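Local coordinates for cytochrome P450 268A2 Cyp268A2 (Mycobacterium marinum, PDB 6BLD), which belongs to the cytochrome P450 family of heme-thiolate proteins and carries an iron protoporphyrin IX in its largely helical fold, at residues Phe290-Leu301 against Arg379-Leu390. Residues are numbered along the deposited sequence; the frame is centred on the assembly and turned at random.
Sequences FDTRIGTAVEEL and RAQLRAIFGELL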
loop_
_atom_site.group_PDB
_atom_site.type_symbol
_atom_site.label_atom_id
_atom_site.label_comp_id
_atom_site.label_asym_id
_atom_site.label_seq_id
_atom_site.Cartn_x
_atom_site.Cartn_y
_atom_site.Cartn_z
ATOM N N PHE A 290 5.900 -7.880 -25.272
ATOM C CA PHE A 290 5.911 -7.100 -24.037
ATOM C C PHE A 290 5.042 -5.852 -24.143
ATOM O O PHE A 290 4.189 -5.606 -23.283
ATOM C CB PHE A 290 7.348 -6.723 -23.677
ATOM C CG PHE A 290 7.480 -6.003 -22.365
ATOM C CD1 PHE A 290 7.653 -6.710 -21.187
ATOM C CD2 PHE A 290 7.439 -4.618 -22.310
ATOM C CE1 PHE A 290 7.779 -6.054 -19.980
ATOM C CE2 PHE A 290 7.562 -3.955 -21.105
ATOM C CZ PHE A 290 7.733 -4.674 -19.939
ATOM N N ASP A 291 5.251 -5.045 -25.186
ATOM C CA ASP A 291 4.578 -3.751 -25.260
ATOM C C ASP A 291 3.065 -3.902 -25.369
ATOM O O ASP A 291 2.321 -3.023 -24.917
ATOM C CB ASP A 291 5.126 -2.944 -26.436
ATOM C CG ASP A 291 6.566 -2.509 -26.221
ATOM O OD1 ASP A 291 6.805 -1.658 -25.338
ATOM O OD2 ASP A 291 7.458 -3.019 -26.932
ATOM N N THR A 292 2.593 -5.005 -25.945
ATOM C CA THR A 292 1.162 -5.252 -26.055
ATOM C C THR A 292 0.572 -5.903 -24.810
ATOM O O THR A 292 -0.630 -5.758 -24.561
ATOM C CB THR A 292 0.875 -6.134 -27.276
ATOM O OG1 THR A 292 1.669 -5.691 -28.383
ATOM C CG2 THR A 292 -0.596 -6.065 -27.664
ATOM N N ARG A 293 1.386 -6.598 -24.015
ATOM C CA ARG A 293 0.881 -7.395 -22.906
ATOM C C ARG A 293 1.290 -6.883 -21.532
ATOM O O ARG A 293 0.814 -7.424 -20.528
ATOM C CB ARG A 293 1.340 -8.851 -23.059
ATOM C CG ARG A 293 0.845 -9.512 -24.336
ATOM C CD ARG A 293 1.584 -10.806 -24.630
ATOM N NE ARG A 293 0.960 -11.540 -25.726
ATOM C CZ ARG A 293 1.379 -12.719 -26.174
ATOM N NH1 ARG A 293 2.429 -13.308 -25.617
ATOM N NH2 ARG A 293 0.749 -13.311 -27.179
ATOM N N ILE A 294 2.146 -5.860 -21.452
ATOM C CA ILE A 294 2.593 -5.383 -20.146
ATOM C C ILE A 294 1.449 -4.723 -19.384
ATOM O O ILE A 294 1.446 -4.710 -18.147
ATOM C CB ILE A 294 3.797 -4.434 -20.307
ATOM C CG1 ILE A 294 4.399 -4.090 -18.941
ATOM C CG2 ILE A 294 3.400 -3.172 -21.064
ATOM C CD1 ILE A 294 4.743 -5.303 -18.100
ATOM N N GLY A 295 0.458 -4.185 -20.092
ATOM C CA GLY A 295 -0.668 -3.535 -19.449
ATOM C C GLY A 295 -1.453 -4.449 -18.530
ATOM O O GLY A 295 -1.600 -4.163 -17.337
ATOM N N THR A 296 -1.962 -5.559 -19.074
ATOM C CA THR A 296 -2.699 -6.510 -18.248
ATOM C C THR A 296 -1.773 -7.288 -17.322
ATOM O O THR A 296 -2.208 -7.751 -16.261
ATOM C CB THR A 296 -3.494 -7.477 -19.128
ATOM O OG1 THR A 296 -2.597 -8.389 -19.773
ATOM C CG2 THR A 296 -4.280 -6.712 -20.184
ATOM N N ALA A 297 -0.504 -7.448 -17.704
ATOM C CA ALA A 297 0.447 -8.132 -16.833
ATOM C C ALA A 297 0.691 -7.339 -15.555
ATOM O O ALA A 297 0.765 -7.917 -14.463
ATOM C CB ALA A 297 1.761 -8.374 -17.572
ATOM N N VAL A 298 0.815 -6.016 -15.672
ATOM C CA VAL A 298 1.008 -5.177 -14.493
ATOM C C VAL A 298 -0.213 -5.248 -13.584
ATOM O O VAL A 298 -0.087 -5.323 -12.354
ATOM C CB VAL A 298 1.322 -3.729 -14.920
ATOM C CG1 VAL A 298 1.053 -2.753 -13.781
ATOM C CG2 VAL A 298 2.763 -3.620 -15.390
ATOM N N GLU A 299 -1.414 -5.246 -14.171
ATOM C CA GLU A 299 -2.632 -5.289 -13.365
ATOM C C GLU A 299 -2.735 -6.594 -12.585
ATOM O O GLU A 299 -3.215 -6.607 -11.445
ATOM C CB GLU A 299 -3.861 -5.096 -14.254
ATOM C CG GLU A 299 -4.057 -3.673 -14.741
ATOM C CD GLU A 299 -3.768 -2.645 -13.664
ATOM O OE1 GLU A 299 -4.513 -2.592 -12.661
ATOM O OE2 GLU A 299 -2.789 -1.888 -13.820
ATOM N N GLU A 300 -2.290 -7.704 -13.182
ATOM C CA GLU A 300 -2.324 -8.977 -12.472
ATOM C C GLU A 300 -1.213 -9.075 -11.435
ATOM O O GLU A 300 -1.411 -9.674 -10.373
ATOM C CB GLU A 300 -2.244 -10.135 -13.469
ATOM C CG GLU A 300 -2.138 -11.505 -12.813
ATOM C CD GLU A 300 -3.495 -12.107 -12.483
ATOM O OE1 GLU A 300 -3.552 -13.306 -12.138
ATOM O OE2 GLU A 300 -4.507 -11.382 -12.563
ATOM N N LEU A 301 -0.055 -8.469 -11.702
ATOM C CA LEU A 301 1.006 -8.439 -10.699
ATOM C C LEU A 301 0.570 -7.660 -9.466
ATOM O O LEU A 301 0.950 -7.998 -8.340
ATOM C CB LEU A 301 2.274 -7.830 -11.294
ATOM C CG LEU A 301 3.048 -8.712 -12.275
ATOM C CD1 LEU A 301 4.258 -7.975 -12.816
ATOM C CD2 LEU A 301 3.463 -10.015 -11.613
ATOM N N ARG A 379 1.930 2.119 -11.895
ATOM C CA ARG A 379 1.937 1.306 -13.106
ATOM C C ARG A 379 3.131 1.640 -13.990
ATOM O O ARG A 379 3.743 0.744 -14.581
ATOM C CB ARG A 379 0.630 1.501 -13.874
ATOM C CG ARG A 379 -0.595 0.975 -13.148
ATOM C CD ARG A 379 -1.874 1.309 -13.898
ATOM N NE ARG A 379 -3.029 0.630 -13.318
ATOM C CZ ARG A 379 -4.125 1.247 -12.889
ATOM N NH1 ARG A 379 -4.226 2.566 -12.979
ATOM N NH2 ARG A 379 -5.123 0.542 -12.372
ATOM N N ALA A 380 3.477 2.926 -14.091
ATOM C CA ALA A 380 4.638 3.313 -14.887
ATOM C C ALA A 380 5.923 2.743 -14.302
ATOM O O ALA A 380 6.836 2.361 -15.042
ATOM C CB ALA A 380 4.721 4.836 -14.992
ATOM N N GLN A 381 6.010 2.672 -12.971
ATOM C CA GLN A 381 7.203 2.114 -12.339
ATOM C C GLN A 381 7.314 0.614 -12.587
ATOM O O GLN A 381 8.408 0.105 -12.858
ATOM C CB GLN A 381 7.188 2.411 -10.840
ATOM C CG GLN A 381 7.356 3.879 -10.498
ATOM C CD GLN A 381 7.524 4.106 -9.012
ATOM O OE1 GLN A 381 8.362 3.476 -8.366
ATOM N NE2 GLN A 381 6.723 5.008 -8.458
ATOM N N LEU A 382 6.189 -0.106 -12.504
ATOM C CA LEU A 382 6.214 -1.554 -12.691
ATOM C C LEU A 382 6.499 -1.923 -14.139
ATOM O O LEU A 382 7.203 -2.901 -14.406
ATOM C CB LEU A 382 4.896 -2.175 -12.229
ATOM C CG LEU A 382 4.445 -1.781 -10.822
ATOM C CD1 LEU A 382 2.983 -2.135 -10.593
ATOM C CD2 LEU A 382 5.348 -2.422 -9.777
ATOM N N ARG A 383 5.949 -1.169 -15.087
ATOM C CA ARG A 383 6.269 -1.401 -16.491
ATOM C C ARG A 383 7.755 -1.190 -16.761
ATOM O O ARG A 383 8.373 -1.947 -17.522
ATOM C CB ARG A 383 5.427 -0.480 -17.382
ATOM C CG ARG A 383 3.936 -0.798 -17.398
ATOM C CD ARG A 383 3.230 -0.059 -18.532
ATOM N NE ARG A 383 3.582 1.358 -18.563
ATOM C CZ ARG A 383 2.855 2.321 -18.006
ATOM N NH1 ARG A 383 1.730 2.025 -17.370
ATOM N NH2 ARG A 383 3.257 3.583 -18.084
ATOM N N ALA A 384 8.346 -0.168 -16.143
ATOM C CA ALA A 384 9.736 0.169 -16.422
ATOM C C ALA A 384 10.704 -0.811 -15.770
ATOM O O ALA A 384 11.673 -1.239 -16.407
ATOM C CB ALA A 384 10.032 1.595 -15.958
ATOM N N ILE A 385 10.464 -1.179 -14.509
ATOM C CA ILE A 385 11.424 -2.016 -13.795
ATOM C C ILE A 385 11.385 -3.451 -14.312
ATOM O O ILE A 385 12.421 -4.120 -14.400
ATOM C CB ILE A 385 11.181 -1.945 -12.274
ATOM C CG1 ILE A 385 12.358 -2.561 -11.514
ATOM C CG2 ILE A 385 9.868 -2.618 -11.886
ATOM C CD1 ILE A 385 13.653 -1.795 -11.672
ATOM N N PHE A 386 10.200 -3.945 -14.677
ATOM C CA PHE A 386 10.110 -5.312 -15.175
ATOM C C PHE A 386 10.543 -5.411 -16.631
ATOM O O PHE A 386 10.997 -6.474 -17.066
ATOM C CB PHE A 386 8.690 -5.848 -14.994
ATOM C CG PHE A 386 8.399 -6.309 -13.594
ATOM C CD1 PHE A 386 8.971 -7.469 -13.100
ATOM C CD2 PHE A 386 7.567 -5.572 -12.767
ATOM C CE1 PHE A 386 8.713 -7.892 -11.809
ATOM C CE2 PHE A 386 7.306 -5.990 -11.475
ATOM C CZ PHE A 386 7.879 -7.151 -10.996
ATOM N N GLY A 387 10.419 -4.323 -17.391
ATOM C CA GLY A 387 10.973 -4.314 -18.733
ATOM C C GLY A 387 12.489 -4.288 -18.726
ATOM O O GLY A 387 13.134 -4.923 -19.563
ATOM N N GLU A 388 13.079 -3.559 -17.775
ATOM C CA GLU A 388 14.533 -3.504 -17.681
ATOM C C GLU A 388 15.111 -4.795 -17.123
ATOM O O GLU A 388 16.209 -5.202 -17.521
ATOM C CB GLU A 388 14.965 -2.316 -16.822
ATOM C CG GLU A 388 14.852 -0.979 -17.525
ATOM C CD GLU A 388 15.457 -1.005 -18.916
ATOM O OE1 GLU A 388 16.545 -1.597 -19.089
ATOM O OE2 GLU A 388 14.841 -0.439 -19.841
ATOM N N LEU A 389 14.399 -5.447 -16.200
ATOM C CA LEU A 389 14.849 -6.743 -15.709
ATOM C C LEU A 389 14.858 -7.780 -16.822
ATOM O O LEU A 389 15.679 -8.703 -16.805
ATOM C CB LEU A 389 13.964 -7.210 -14.552
ATOM C CG LEU A 389 14.172 -6.504 -13.209
ATOM C CD1 LEU A 389 13.018 -6.800 -12.260
ATOM C CD2 LEU A 389 15.502 -6.897 -12.584
ATOM N N LEU A 390 13.963 -7.642 -17.801
ATOM C CA LEU A 390 13.961 -8.548 -18.942
ATOM C C LEU A 390 14.952 -8.113 -20.015
ATOM O O LEU A 390 15.440 -8.953 -20.779
ATOM C CB LEU A 390 12.554 -8.648 -19.531
ATOM C CG LEU A 390 11.497 -9.303 -18.639
ATOM C CD1 LEU A 390 10.261 -9.671 -19.445
ATOM C CD2 LEU A 390 12.065 -10.525 -17.939
#
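Arg379 and Glu299 form a two-bond salt bridge, made through NE and one terminal nitrogen of the guanidinium: NE lies 2.6 Å from OE2 of Glu299 and NH2 lies 3.2 Å from its OE1, the latter bond nearly straight at 164°. Both oxygens sit close to the guanidinium plane, yet the nitrogens meet them from above the carboxylate, the two planes being turned 53° apart. The arginine chain runs out straight as far as NE, whereas Glu299 folds at chi2 to present its carboxylate; OE1 also takes a hydrogen bond from His361, which should help fix the group's rotation. Next to this pair, the methyls of Val298 divide their contacts, CG1 going to Leu382 CD1 at 3.8 Å and CG2 to Arg383 CG at 3.7 Å. Ile294 touches the same CG through its own CG1, the two side chains crossing at about a right angle, while the guanidinium of Arg383 turns to a salt bridge with Glu130. Leu301 CD1 lies over one face of the Phe386 ring, 4.1 Å from its centroid, in a CH-pi contact. At the N-terminal end of 290-301, Phe290 brings CZ to 3.5 Å from Gly387 CA, with the carbonyl oxygen of Arg383 at the ring edge. Crossing at 112°, the segments belong to the P450 K and L helices; L packs beside the heme, touched by Gln381, and K's far side carries the ExxR motif, Glu300 salt-bridged to Arg303 and Arg356.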